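Local atomic coordinates of bacteriophage virulence determinant (Salmonella enterica subsp. enterica serovar Typhimurium str. 14028S, PDB entry 6GGR), a protein that probably acts as a zinc metalloprotease effector of the PipA family that cleaves NF-kappaB transcription factors of the infected host cell. Residues T161-L175 with G185-E197. Residues are numbered along the deposited sequence; the frame is centred on the assembly and turned at random.
Sequences TRSFIHQVVHALTHL and GPVVEYTNIILKE. Unlike the reference sequence in segment 161-175: Gln-167 (reference Glu).
Val-187 stands between His-166 and His-170 and lays one methyl on each imidazole. CG1 sits 3.5 Å from the centroid of the His-166 ring, a CH-pi contact centred on the face. CG2 lies 3.7 Å from the centroid of His-170, nearer the rim. Val-188 CG2 meets the first ring differently, at its edge. With CG swung anti to the backbone N (chi1 -175°), His-166 brings its ring beside helix 186-197. The ring of His-170 is further fixed by ND1, which donates to Leu-175 O at 2.7 Å, nearly in the ring plane, while NE2 hydrogen-bonds to Asp-177 OD2.

The helix axes are 9.1 Å apart at closest approach. Two knobs-into-holes contacts pack the middle of the interface: Val-169 enters the gap among Val-187, Tyr-190, Thr-191 and Ile-194, and Thr-191 settles among Arg-162, Ile-165, His-166 and Val-169. Thr-191 OG1 hydrogen-bonds back to Val-187 O (2.7 Å), which sets the CG2 methyl against Arg-162 and Ile-165.

Farther along, Arg-162 bends at chi3, and its NH1 donates to Asn-192 OD1 at 2.7 Å with an N-H...O angle of 155°; the guanidinium and amide planes stand 70° apart. Leu-195 CD2 lies over one guanidinium face, toward its rim, and NH2 also hydrogen-bonds to Ser-202 OG.

His-166, His-170 and Asp-177 are the zinc-binding residues, although this chain carries no zinc. The buried His-166 ND1 has no partner in the model, and NE2 makes a weak hydrogen bond to the partner protein's backbone, whereas His-170 is held at both nitrogens. Helix 186-197 thus supplies a largely aliphatic backing to the metal-site histidines.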
loop_
_atom_site.group_PDB
_atom_site.type_symbol
_atom_site.label_atom_id
_atom_site.label_comp_id
_atom_site.label_asym_id
_atom_site.label_seq_id
_atom_site.Cartn_x
_atom_site.Cartn_y
_atom_site.Cartn_z
ATOM N N THR B 161 -4.317 8.880 13.024
ATOM C CA THR B 161 -4.026 10.277 12.720
ATOM C C THR B 161 -3.028 10.389 11.574
ATOM O O THR B 161 -3.298 11.056 10.568
ATOM C CB THR B 161 -3.505 10.987 13.967
ATOM O OG1 THR B 161 -4.448 10.822 15.033
ATOM C CG2 THR B 161 -3.309 12.480 13.695
ATOM N N ARG B 162 -1.875 9.723 11.698
ATOM C CA ARG B 162 -0.867 9.792 10.644
ATOM C C ARG B 162 -1.421 9.287 9.318
ATOM O O ARG B 162 -1.218 9.914 8.273
ATOM C CB ARG B 162 0.378 8.994 11.036
ATOM C CG ARG B 162 1.504 9.097 10.008
ATOM C CD ARG B 162 2.817 8.486 10.501
ATOM N NE ARG B 162 3.482 9.300 11.520
ATOM C CZ ARG B 162 4.280 10.336 11.265
ATOM N NH1 ARG B 162 4.524 10.712 10.018
ATOM N NH2 ARG B 162 4.842 11.007 12.259
ATOM N N SER B 163 -2.121 8.152 9.335
ATOM C CA SER B 163 -2.629 7.587 8.088
ATOM C C SER B 163 -3.646 8.518 7.440
ATOM O O SER B 163 -3.614 8.745 6.225
ATOM C CB SER B 163 -3.248 6.216 8.347
ATOM O OG SER B 163 -2.332 5.353 8.994
ATOM N N PHE B 164 -4.564 9.065 8.241
ATOM C CA PHE B 164 -5.569 9.980 7.707
ATOM C C PHE B 164 -4.919 11.231 7.131
ATOM O O PHE B 164 -5.246 11.661 6.019
ATOM C CB PHE B 164 -6.570 10.344 8.805
ATOM C CG PHE B 164 -7.714 9.375 8.932
ATOM C CD1 PHE B 164 -7.485 8.015 9.052
ATOM C CD2 PHE B 164 -9.022 9.832 8.950
ATOM C CE1 PHE B 164 -8.537 7.130 9.171
ATOM C CE2 PHE B 164 -10.077 8.955 9.074
ATOM C CZ PHE B 164 -9.836 7.601 9.186
ATOM N N ILE B 165 -3.993 11.833 7.878
ATOM C CA ILE B 165 -3.348 13.062 7.416
ATOM C C ILE B 165 -2.512 12.790 6.173
ATOM O O ILE B 165 -2.489 13.594 5.234
ATOM C CB ILE B 165 -2.499 13.670 8.548
ATOM C CG1 ILE B 165 -3.393 14.117 9.713
ATOM C CG2 ILE B 165 -1.649 14.835 8.032
ATOM C CD1 ILE B 165 -4.438 15.160 9.347
ATOM N N HIS B 166 -1.814 11.657 6.146
ATOM C CA HIS B 166 -1.011 11.310 4.977
ATOM C C HIS B 166 -1.870 11.256 3.719
ATOM O O HIS B 166 -1.511 11.828 2.683
ATOM C CB HIS B 166 -0.307 9.973 5.207
ATOM C CG HIS B 166 0.637 9.592 4.109
ATOM N ND1 HIS B 166 2.005 9.684 4.237
ATOM C CD2 HIS B 166 0.407 9.130 2.857
ATOM C CE1 HIS B 166 2.579 9.284 3.116
ATOM N NE2 HIS B 166 1.631 8.943 2.262
ATOM N N GLN B 167 -3.013 10.570 3.788
ATOM C CA GLN B 167 -3.872 10.464 2.612
ATOM C C GLN B 167 -4.491 11.810 2.262
ATOM O O GLN B 167 -4.622 12.151 1.081
ATOM C CB GLN B 167 -4.967 9.423 2.846
ATOM C CG GLN B 167 -4.457 8.020 3.109
ATOM C CD GLN B 167 -3.528 7.512 2.026
ATOM O OE1 GLN B 167 -3.605 7.934 0.872
ATOM N NE2 GLN B 167 -2.638 6.605 2.394
ATOM N N VAL B 168 -4.884 12.586 3.272
ATOM C CA VAL B 168 -5.457 13.903 3.008
ATOM C C VAL B 168 -4.415 14.815 2.376
ATOM O O VAL B 168 -4.720 15.587 1.459
ATOM C CB VAL B 168 -6.032 14.503 4.305
ATOM C CG1 VAL B 168 -6.386 15.985 4.124
ATOM C CG2 VAL B 168 -7.265 13.722 4.740
ATOM N N VAL B 169 -3.169 14.740 2.846
ATOM C CA VAL B 169 -2.123 15.580 2.269
ATOM C C VAL B 169 -1.972 15.289 0.782
ATOM O O VAL B 169 -1.759 16.202 -0.025
ATOM C CB VAL B 169 -0.797 15.386 3.028
ATOM C CG1 VAL B 169 0.387 15.921 2.219
ATOM C CG2 VAL B 169 -0.863 16.094 4.374
ATOM N N HIS B 170 -2.075 14.013 0.397
ATOM C CA HIS B 170 -2.072 13.666 -1.019
ATOM C C HIS B 170 -3.157 14.435 -1.760
ATOM O O HIS B 170 -2.918 15.000 -2.832
ATOM C CB HIS B 170 -2.283 12.161 -1.201
ATOM C CG HIS B 170 -1.026 11.347 -1.127
ATOM N ND1 HIS B 170 -0.000 11.473 -2.040
ATOM C CD2 HIS B 170 -0.645 10.371 -0.267
ATOM C CE1 HIS B 170 0.965 10.624 -1.734
ATOM N NE2 HIS B 170 0.599 9.944 -0.663
ATOM N N ALA B 171 -4.361 14.476 -1.185
ATOM C CA ALA B 171 -5.514 15.049 -1.869
ATOM C C ALA B 171 -5.479 16.571 -1.910
ATOM O O ALA B 171 -6.075 17.171 -2.812
ATOM C CB ALA B 171 -6.799 14.578 -1.193
ATOM N N LEU B 172 -4.797 17.216 -0.963
ATOM C CA LEU B 172 -4.731 18.673 -0.942
ATOM C C LEU B 172 -3.560 19.228 -1.741
ATOM O O LEU B 172 -3.598 20.401 -2.132
ATOM C CB LEU B 172 -4.638 19.179 0.501
ATOM C CG LEU B 172 -5.768 18.743 1.434
ATOM C CD1 LEU B 172 -5.433 19.114 2.870
ATOM C CD2 LEU B 172 -7.092 19.365 1.006
ATOM N N THR B 173 -2.533 18.416 -2.007
ATOM C CA THR B 173 -1.366 18.861 -2.757
ATOM C C THR B 173 -1.218 18.194 -4.117
ATOM O O THR B 173 -0.445 18.689 -4.942
ATOM C CB THR B 173 -0.081 18.605 -1.955
ATOM O OG1 THR B 173 0.105 17.195 -1.777
ATOM C CG2 THR B 173 -0.147 19.278 -0.600
ATOM N N HIS B 174 -1.930 17.095 -4.367
ATOM C CA HIS B 174 -1.822 16.332 -5.609
ATOM C C HIS B 174 -0.402 15.842 -5.860
ATOM O O HIS B 174 -0.026 15.587 -7.007
ATOM C CB HIS B 174 -2.308 17.146 -6.816
ATOM C CG HIS B 174 -3.738 17.580 -6.716
ATOM N ND1 HIS B 174 -4.783 16.686 -6.627
ATOM C CD2 HIS B 174 -4.295 18.814 -6.678
ATOM C CE1 HIS B 174 -5.922 17.349 -6.542
ATOM N NE2 HIS B 174 -5.654 18.643 -6.572
ATOM N N LEU B 175 0.395 15.696 -4.807
ATOM C CA LEU B 175 1.773 15.246 -4.926
ATOM C C LEU B 175 1.891 13.772 -4.553
ATOM O O LEU B 175 1.067 13.220 -3.819
ATOM C CB LEU B 175 2.694 16.084 -4.036
ATOM C CG LEU B 175 2.664 17.599 -4.259
ATOM C CD1 LEU B 175 3.691 18.286 -3.372
ATOM C CD2 LEU B 175 2.899 17.956 -5.722
ATOM N N GLY B 185 10.022 12.256 0.533
ATOM C CA GLY B 185 9.047 12.820 -0.367
ATOM C C GLY B 185 8.244 13.917 0.306
ATOM O O GLY B 185 8.310 14.106 1.524
ATOM N N PRO B 186 7.451 14.651 -0.481
ATOM C CA PRO B 186 6.743 15.816 0.076
ATOM C C PRO B 186 5.616 15.460 1.034
ATOM O O PRO B 186 5.362 16.216 1.979
ATOM C CB PRO B 186 6.207 16.523 -1.176
ATOM C CG PRO B 186 6.058 15.435 -2.182
ATOM C CD PRO B 186 7.179 14.468 -1.916
ATOM N N VAL B 187 4.916 14.346 0.813
ATOM C CA VAL B 187 3.756 14.027 1.640
ATOM C C VAL B 187 4.188 13.597 3.034
ATOM O O VAL B 187 3.567 13.974 4.035
ATOM C CB VAL B 187 2.900 12.951 0.947
ATOM C CG1 VAL B 187 1.762 12.482 1.853
ATOM C CG2 VAL B 187 2.346 13.507 -0.349
ATOM N N VAL B 188 5.245 12.789 3.122
ATOM C CA VAL B 188 5.767 12.392 4.425
ATOM C C VAL B 188 6.217 13.621 5.206
ATOM O O VAL B 188 5.879 13.791 6.383
ATOM C CB VAL B 188 6.911 11.376 4.255
ATOM C CG1 VAL B 188 7.629 11.135 5.583
ATOM C CG2 VAL B 188 6.370 10.055 3.698
ATOM N N GLU B 189 6.980 14.505 4.561
ATOM C CA GLU B 189 7.509 15.661 5.275
ATOM C C GLU B 189 6.379 16.554 5.772
ATOM O O GLU B 189 6.370 16.968 6.937
ATOM C CB GLU B 189 8.481 16.437 4.383
ATOM C CG GLU B 189 9.732 15.635 4.032
ATOM C CD GLU B 189 10.969 16.493 3.855
ATOM O OE1 GLU B 189 10.843 17.735 3.833
ATOM O OE2 GLU B 189 12.073 15.917 3.735
ATOM N N TYR B 190 5.407 16.847 4.904
ATOM C CA TYR B 190 4.213 17.571 5.335
ATOM C C TYR B 190 3.546 16.873 6.512
ATOM O O TYR B 190 3.210 17.506 7.518
ATOM C CB TYR B 190 3.220 17.691 4.174
ATOM C CG TYR B 190 3.382 18.907 3.291
ATOM C CD1 TYR B 190 3.589 20.171 3.833
ATOM C CD2 TYR B 190 3.305 18.793 1.910
ATOM C CE1 TYR B 190 3.725 21.283 3.021
ATOM C CE2 TYR B 190 3.444 19.899 1.090
ATOM C CZ TYR B 190 3.652 21.140 1.650
ATOM O OH TYR B 190 3.787 22.240 0.834
ATOM N N THR B 191 3.337 15.559 6.394
ATOM C CA THR B 191 2.666 14.820 7.455
ATOM C C THR B 191 3.452 14.902 8.758
ATOM O O THR B 191 2.870 15.132 9.825
ATOM C CB THR B 191 2.455 13.365 7.025
ATOM O OG1 THR B 191 1.662 13.334 5.829
ATOM C CG2 THR B 191 1.738 12.569 8.103
ATOM N N ASN B 192 4.778 14.744 8.692
ATOM C CA ASN B 192 5.598 14.867 9.896
ATOM C C ASN B 192 5.392 16.220 10.567
ATOM O O ASN B 192 5.238 16.304 11.791
ATOM C CB ASN B 192 7.076 14.675 9.559
ATOM C CG ASN B 192 7.439 13.226 9.283
ATOM O OD1 ASN B 192 6.678 12.305 9.579
ATOM N ND2 ASN B 192 8.627 13.019 8.731
ATOM N N ILE B 193 5.408 17.297 9.778
ATOM C CA ILE B 193 5.329 18.646 10.334
ATOM C C ILE B 193 3.951 18.901 10.930
ATOM O O ILE B 193 3.823 19.459 12.026
ATOM C CB ILE B 193 5.662 19.685 9.252
ATOM C CG1 ILE B 193 7.096 19.489 8.756
ATOM C CG2 ILE B 193 5.466 21.106 9.794
ATOM C CD1 ILE B 193 7.415 20.246 7.478
ATOM N N ILE B 194 2.900 18.527 10.199
ATOM C CA ILE B 194 1.535 18.740 10.671
ATOM C C ILE B 194 1.319 18.029 12.000
ATOM O O ILE B 194 0.798 18.608 12.961
ATOM C CB ILE B 194 0.533 18.268 9.603
ATOM C CG1 ILE B 194 0.648 19.149 8.359
ATOM C CG2 ILE B 194 -0.899 18.291 10.142
ATOM C CD1 ILE B 194 -0.065 18.590 7.144
ATOM N N LEU B 195 1.725 16.760 12.077
ATOM C CA LEU B 195 1.510 15.985 13.295
ATOM C C LEU B 195 2.241 16.600 14.483
ATOM O O LEU B 195 1.691 16.670 15.588
ATOM C CB LEU B 195 1.959 14.540 13.082
ATOM C CG LEU B 195 0.850 13.553 12.702
ATOM C CD1 LEU B 195 0.176 13.960 11.409
ATOM C CD2 LEU B 195 1.414 12.147 12.589
ATOM N N LYS B 196 3.485 17.039 14.288
ATOM C CA LYS B 196 4.188 17.711 15.379
ATOM C C LYS B 196 3.495 19.012 15.758
ATOM O O LYS B 196 3.428 19.365 16.941
ATOM C CB LYS B 196 5.645 17.975 14.999
ATOM C CG LYS B 196 6.532 16.735 15.006
ATOM C CD LYS B 196 6.593 16.086 16.383
ATOM C CE LYS B 196 7.610 14.954 16.420
ATOM N NZ LYS B 196 7.539 14.170 17.690
ATOM N N GLU B 197 2.978 19.743 14.767
ATOM C CA GLU B 197 2.217 20.951 15.064
ATOM C C GLU B 197 0.923 20.641 15.806
ATOM O O GLU B 197 0.406 21.511 16.518
ATOM C CB GLU B 197 1.912 21.712 13.772
ATOM C CG GLU B 197 3.128 22.373 13.129
ATOM C CD GLU B 197 2.781 23.164 11.873
ATOM O OE1 GLU B 197 1.604 23.152 11.459
ATOM O OE2 GLU B 197 3.689 23.805 11.301
HETATM O O HOH W 1 5.850 13.773 13.085
#